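Local coordinates for protein probable tRNA pseudouridine synthase D (Methanosarcina mazei, PDB 1Z2Z) that probably converts uridine 13 of transfer RNAs to pseudouridine, as a member of the TruD family of pseudouridine synthases, at residues 41-55 with 112-125. Residues are numbered along the deposited sequence; the frame is centred on the assembly and turned at random.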
loop_
_atom_site.group_PDB
_atom_site.type_symbol
_atom_site.label_atom_id
_atom_site.label_comp_id
_atom_site.label_asym_id
_atom_site.label_seq_id
_atom_site.Cartn_x
_atom_site.Cartn_y
_atom_site.Cartn_z
ATOM N N ARG A 41 20.669 4.591 -8.164
ATOM C CA ARG A 41 21.391 5.284 -9.227
ATOM C C ARG A 41 22.659 6.000 -8.758
ATOM O O ARG A 41 22.844 6.253 -7.570
ATOM C CB ARG A 41 20.462 6.273 -9.911
ATOM C CG ARG A 41 19.671 7.092 -8.930
ATOM C CD ARG A 41 19.703 8.526 -9.337
ATOM N NE ARG A 41 18.855 8.772 -10.483
ATOM C CZ ARG A 41 18.991 9.816 -11.289
ATOM N NH1 ARG A 41 18.151 9.971 -12.309
ATOM N NH2 ARG A 41 19.974 10.689 -11.088
ATOM N N GLU A 42 23.523 6.322 -9.708
ATOM C CA GLU A 42 24.774 7.005 -9.431
ATOM C C GLU A 42 24.822 8.322 -10.229
ATOM O O GLU A 42 24.247 8.413 -11.315
ATOM C CB GLU A 42 25.929 6.095 -9.829
ATOM C CG GLU A 42 27.305 6.706 -9.725
ATOM C CD GLU A 42 27.770 6.872 -8.298
ATOM O OE1 GLU A 42 29.006 6.908 -8.085
ATOM O OE2 GLU A 42 26.906 6.971 -7.396
ATOM N N GLU A 43 25.493 9.340 -9.690
ATOM C CA GLU A 43 25.602 10.633 -10.370
ATOM C C GLU A 43 27.054 10.947 -10.666
ATOM O O GLU A 43 27.965 10.317 -10.125
ATOM C CB GLU A 43 25.064 11.746 -9.493
ATOM C CG GLU A 43 24.058 11.291 -8.482
ATOM C CD GLU A 43 22.818 10.754 -9.133
ATOM O OE1 GLU A 43 22.524 11.185 -10.267
ATOM O OE2 GLU A 43 22.134 9.927 -8.506
ATOM N N GLY A 44 27.271 11.940 -11.510
ATOM C CA GLY A 44 28.627 12.307 -11.846
ATOM C C GLY A 44 28.966 13.715 -11.402
ATOM O O GLY A 44 28.537 14.170 -10.340
ATOM N N GLU A 45 29.738 14.405 -12.234
ATOM C CA GLU A 45 30.148 15.764 -11.947
ATOM C C GLU A 45 29.610 16.726 -13.003
ATOM O O GLU A 45 29.813 17.934 -12.905
ATOM C CB GLU A 45 31.680 15.842 -11.873
ATOM C CG GLU A 45 32.304 14.962 -10.781
ATOM C CD GLU A 45 31.875 15.363 -9.372
ATOM O OE1 GLU A 45 30.907 16.147 -9.252
ATOM O OE2 GLU A 45 32.495 14.890 -8.384
ATOM N N GLU A 46 28.910 16.190 -14.002
ATOM C CA GLU A 46 28.351 17.007 -15.082
ATOM C C GLU A 46 26.866 16.752 -15.303
ATOM O O GLU A 46 26.330 15.769 -14.814
ATOM C CB GLU A 46 29.131 16.755 -16.372
ATOM C CG GLU A 46 30.457 17.504 -16.406
ATOM C CD GLU A 46 31.566 16.746 -17.113
ATOM O OE1 GLU A 46 32.191 15.853 -16.485
ATOM O OE2 GLU A 46 31.808 17.039 -18.306
ATOM N N GLY A 47 26.209 17.650 -16.029
ATOM C CA GLY A 47 24.786 17.505 -16.285
ATOM C C GLY A 47 24.031 18.754 -15.859
ATOM O O GLY A 47 24.498 19.478 -14.986
ATOM N N LYS A 48 22.873 19.013 -16.457
ATOM C CA LYS A 48 22.105 20.202 -16.110
ATOM C C LYS A 48 21.167 19.966 -14.936
ATOM O O LYS A 48 20.263 20.754 -14.694
ATOM C CB LYS A 48 21.307 20.684 -17.329
ATOM C CG LYS A 48 20.189 19.732 -17.771
ATOM C CD LYS A 48 19.852 19.882 -19.260
ATOM C CE LYS A 48 18.818 18.846 -19.726
ATOM N NZ LYS A 48 17.402 19.170 -19.382
ATOM N N TYR A 49 21.397 18.883 -14.206
ATOM C CA TYR A 49 20.582 18.532 -13.053
ATOM C C TYR A 49 21.465 18.397 -11.804
ATOM O O TYR A 49 22.455 17.653 -11.788
ATOM C CB TYR A 49 19.823 17.224 -13.341
ATOM C CG TYR A 49 18.554 17.402 -14.163
ATOM C CD1 TYR A 49 17.454 18.053 -13.621
ATOM C CD2 TYR A 49 18.457 16.937 -15.480
ATOM C CE1 TYR A 49 16.291 18.245 -14.357
ATOM C CE2 TYR A 49 17.282 17.125 -16.231
ATOM C CZ TYR A 49 16.208 17.784 -15.659
ATOM O OH TYR A 49 15.040 18.030 -16.355
ATOM N N LEU A 50 21.110 19.144 -10.764
ATOM C CA LEU A 50 21.867 19.125 -9.517
ATOM C C LEU A 50 21.205 18.105 -8.607
ATOM O O LEU A 50 20.003 18.177 -8.371
ATOM C CB LEU A 50 21.854 20.526 -8.886
ATOM C CG LEU A 50 22.892 20.835 -7.802
ATOM C CD1 LEU A 50 22.564 20.029 -6.592
ATOM C CD2 LEU A 50 24.294 20.518 -8.286
ATOM N N ILE A 51 21.977 17.152 -8.106
ATOM C CA ILE A 51 21.403 16.117 -7.250
ATOM C C ILE A 51 21.738 16.305 -5.775
ATOM O O ILE A 51 22.907 16.249 -5.353
ATOM C CB ILE A 51 21.854 14.693 -7.656
ATOM C CG1 ILE A 51 21.858 14.522 -9.186
ATOM C CG2 ILE A 51 20.928 13.703 -6.997
ATOM C CD1 ILE A 51 20.546 14.881 -9.886
ATOM N N VAL A 52 20.680 16.461 -4.993
ATOM C CA VAL A 52 20.792 16.721 -3.571
ATOM C C VAL A 52 20.107 15.727 -2.657
ATOM O O VAL A 52 19.052 15.189 -2.982
ATOM C CB VAL A 52 20.198 18.107 -3.264
ATOM C CG1 VAL A 52 20.602 18.550 -1.877
ATOM C CG2 VAL A 52 20.650 19.109 -4.311
ATOM N N GLU A 53 20.710 15.505 -1.498
ATOM C CA GLU A 53 20.140 14.608 -0.503
ATOM C C GLU A 53 19.274 15.498 0.371
ATOM O O GLU A 53 19.770 16.431 0.996
ATOM C CB GLU A 53 21.232 13.980 0.343
ATOM C CG GLU A 53 20.702 13.020 1.361
ATOM C CD GLU A 53 21.772 12.580 2.329
ATOM O OE1 GLU A 53 21.764 13.072 3.477
ATOM O OE2 GLU A 53 22.632 11.759 1.933
ATOM N N LEU A 54 17.983 15.214 0.386
ATOM C CA LEU A 54 17.018 15.973 1.148
ATOM C C LEU A 54 16.709 15.304 2.483
ATOM O O LEU A 54 16.382 14.120 2.531
ATOM C CB LEU A 54 15.739 16.112 0.324
ATOM C CG LEU A 54 14.476 16.678 0.977
ATOM C CD1 LEU A 54 14.779 18.044 1.579
ATOM C CD2 LEU A 54 13.360 16.771 -0.082
ATOM N N THR A 55 16.839 16.053 3.574
ATOM C CA THR A 55 16.540 15.519 4.896
ATOM C C THR A 55 15.519 16.472 5.439
ATOM O O THR A 55 15.784 17.660 5.553
ATOM C CB THR A 55 17.765 15.518 5.812
ATOM O OG1 THR A 55 18.860 14.859 5.154
ATOM C CG2 THR A 55 17.440 14.780 7.107
ATOM N N ASP A 112 14.208 22.791 9.795
ATOM C CA ASP A 112 13.952 21.360 9.790
ATOM C C ASP A 112 14.144 20.773 8.394
ATOM O O ASP A 112 13.429 19.865 7.970
ATOM C CB ASP A 112 12.541 21.059 10.328
ATOM C CG ASP A 112 12.450 21.176 11.860
ATOM O OD1 ASP A 112 13.513 21.161 12.532
ATOM O OD2 ASP A 112 11.316 21.262 12.395
ATOM N N ILE A 113 15.138 21.297 7.694
ATOM C CA ILE A 113 15.456 20.845 6.358
ATOM C C ILE A 113 16.947 20.916 6.244
ATOM O O ILE A 113 17.564 21.877 6.681
ATOM C CB ILE A 113 14.848 21.759 5.304
ATOM C CG1 ILE A 113 13.323 21.665 5.378
ATOM C CG2 ILE A 113 15.392 21.403 3.923
ATOM C CD1 ILE A 113 12.763 20.321 4.958
ATOM N N GLU A 114 17.525 19.893 5.648
ATOM C CA GLU A 114 18.950 19.844 5.481
ATOM C C GLU A 114 19.162 19.478 4.026
ATOM O O GLU A 114 18.535 18.549 3.523
ATOM C CB GLU A 114 19.500 18.781 6.418
ATOM C CG GLU A 114 20.976 18.852 6.666
ATOM C CD GLU A 114 21.338 18.381 8.064
ATOM O OE1 GLU A 114 21.267 17.157 8.323
ATOM O OE2 GLU A 114 21.683 19.242 8.909
ATOM N N LEU A 115 20.022 20.228 3.345
ATOM C CA LEU A 115 20.315 20.002 1.936
ATOM C C LEU A 115 21.791 19.695 1.741
ATOM O O LEU A 115 22.647 20.462 2.172
ATOM C CB LEU A 115 19.949 21.243 1.121
ATOM C CG LEU A 115 18.480 21.650 1.020
ATOM C CD1 LEU A 115 18.366 22.872 0.133
ATOM C CD2 LEU A 115 17.640 20.506 0.440
ATOM N N LYS A 116 22.097 18.588 1.076
ATOM C CA LYS A 116 23.486 18.207 0.844
ATOM C C LYS A 116 23.672 17.755 -0.606
ATOM O O LYS A 116 22.989 16.857 -1.093
ATOM C CB LYS A 116 23.888 17.075 1.806
ATOM C CG LYS A 116 23.463 17.300 3.268
ATOM C CD LYS A 116 23.796 16.104 4.180
ATOM C CE LYS A 116 23.195 16.247 5.588
ATOM N NZ LYS A 116 23.308 14.964 6.363
ATOM N N VAL A 117 24.602 18.382 -1.303
ATOM C CA VAL A 117 24.840 18.031 -2.691
ATOM C C VAL A 117 25.387 16.606 -2.805
ATOM O O VAL A 117 26.153 16.147 -1.954
ATOM C CB VAL A 117 25.831 19.036 -3.331
ATOM C CG1 VAL A 117 26.068 18.707 -4.776
ATOM C CG2 VAL A 117 25.277 20.448 -3.201
ATOM N N LEU A 118 24.955 15.892 -3.839
ATOM C CA LEU A 118 25.454 14.551 -4.085
ATOM C C LEU A 118 26.238 14.639 -5.401
ATOM O O LEU A 118 27.275 14.005 -5.550
ATOM C CB LEU A 118 24.304 13.524 -4.159
ATOM C CG LEU A 118 23.538 13.265 -2.842
ATOM C CD1 LEU A 118 22.319 12.410 -3.106
ATOM C CD2 LEU A 118 24.434 12.615 -1.810
ATOM N N GLY A 119 25.773 15.457 -6.341
ATOM C CA GLY A 119 26.504 15.578 -7.588
ATOM C C GLY A 119 25.625 16.106 -8.689
ATOM O O GLY A 119 24.670 16.829 -8.417
ATOM N N ARG A 120 25.932 15.756 -9.934
ATOM C CA ARG A 120 25.104 16.223 -11.048
ATOM C C ARG A 120 24.809 15.079 -12.013
ATOM O O ARG A 120 25.408 14.012 -11.930
ATOM C CB ARG A 120 25.797 17.386 -11.789
ATOM C CG ARG A 120 26.088 18.634 -10.916
ATOM C CD ARG A 120 26.610 19.827 -11.740
ATOM N NE ARG A 120 25.593 20.334 -12.645
ATOM C CZ ARG A 120 24.607 21.148 -12.287
ATOM N NH1 ARG A 120 23.707 21.542 -13.182
ATOM N NH2 ARG A 120 24.526 21.589 -11.042
ATOM N N SER A 121 23.868 15.299 -12.915
ATOM C CA SER A 121 23.496 14.286 -13.891
ATOM C C SER A 121 22.650 14.876 -15.011
ATOM O O SER A 121 21.898 15.834 -14.813
ATOM C CB SER A 121 22.716 13.146 -13.234
ATOM O OG SER A 121 21.992 12.433 -14.223
ATOM N N ARG A 122 22.772 14.289 -16.194
ATOM C CA ARG A 122 22.018 14.753 -17.346
ATOM C C ARG A 122 20.585 14.276 -17.187
ATOM O O ARG A 122 19.693 14.719 -17.907
ATOM C CB ARG A 122 22.618 14.177 -18.637
ATOM C CG ARG A 122 24.133 14.336 -18.749
ATOM C CD ARG A 122 24.681 13.697 -20.013
ATOM N NE ARG A 122 26.138 13.556 -19.991
ATOM C CZ ARG A 122 27.000 14.569 -19.908
ATOM N NH1 ARG A 122 26.564 15.823 -19.841
ATOM N NH2 ARG A 122 28.309 14.323 -19.883
ATOM N N LYS A 123 20.368 13.370 -16.235
ATOM C CA LYS A 123 19.035 12.822 -16.002
ATOM C C LYS A 123 18.432 13.251 -14.676
ATOM O O LYS A 123 19.100 13.289 -13.642
ATOM C CB LYS A 123 19.071 11.282 -16.091
ATOM C CG LYS A 123 19.876 10.585 -14.989
ATOM C CD LYS A 123 20.514 9.265 -15.458
ATOM C CE LYS A 123 19.505 8.133 -15.688
ATOM N NZ LYS A 123 18.894 7.583 -14.428
ATOM N N SER A 124 17.155 13.592 -14.729
ATOM C CA SER A 124 16.424 14.012 -13.556
ATOM C C SER A 124 16.105 12.769 -12.767
ATOM O O SER A 124 16.239 11.656 -13.279
ATOM C CB SER A 124 15.115 14.640 -13.966
ATOM O OG SER A 124 14.344 13.655 -14.626
ATOM N N VAL A 125 15.650 12.969 -11.534
ATOM C CA VAL A 125 15.292 11.877 -10.640
ATOM C C VAL A 125 13.805 11.548 -10.783
ATOM O O VAL A 125 12.950 12.266 -10.282
ATOM C CB VAL A 125 15.642 12.264 -9.190
ATOM C CG1 VAL A 125 15.157 11.207 -8.236
ATOM C CG2 VAL A 125 17.147 12.410 -9.054
HETATM O O HOH W 1 20.447 13.503 7.070
#
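With CG opposite its carbonyl carbon (chi1 -60°) and the chain bent at chi3 (66°), Arg-120 turns its guanidinium back onto the loop leading into strand 49-57. It grips the carbonyl of Gly-47 side-on: NE lies 2.7 Å from Gly-47 O, and NH1 bonds the same oxygen on a lone pair. Backbone of Tyr-49 and Leu-50 covers one guanidinium face, and NH2 reaches on to Thr-100 O. Arg-120 also pairs through its backbone with Gly-44, whose N sits 2.8 Å from Arg-120 O, so one residue ties down two points of the loop. A leucine in its place would probably keep the backbone pair but leave the Gly-47 carbonyl without either side-chain donor, and the turn freer to shift. Nearby, Ser-124 CB rests over the Tyr-49 ring, 3.8 Å from its centroid, a CH-pi contact.

Farther along, the strands run antiparallel. Ile-51 O takes two donors, Leu-118 N at 2.6 Å and Gly-119 N at 3.1 Å. Glu-53 and Lys-116 extend side by side, their salt bridge long at 3.8 Å between OE1 and NZ. On the other face, Leu-54 CD1 meets Leu-115 CD2 at 3.9 Å, while Val-52 and Val-117 pack on Ile-105 of helix 102-105. Leu-118 and Gly-119 facing Ile-51 make a classic beta bulge in an antiparallel pair of the mixed sheet, where strand 49-57 lies between strands 90-98 and 113-121.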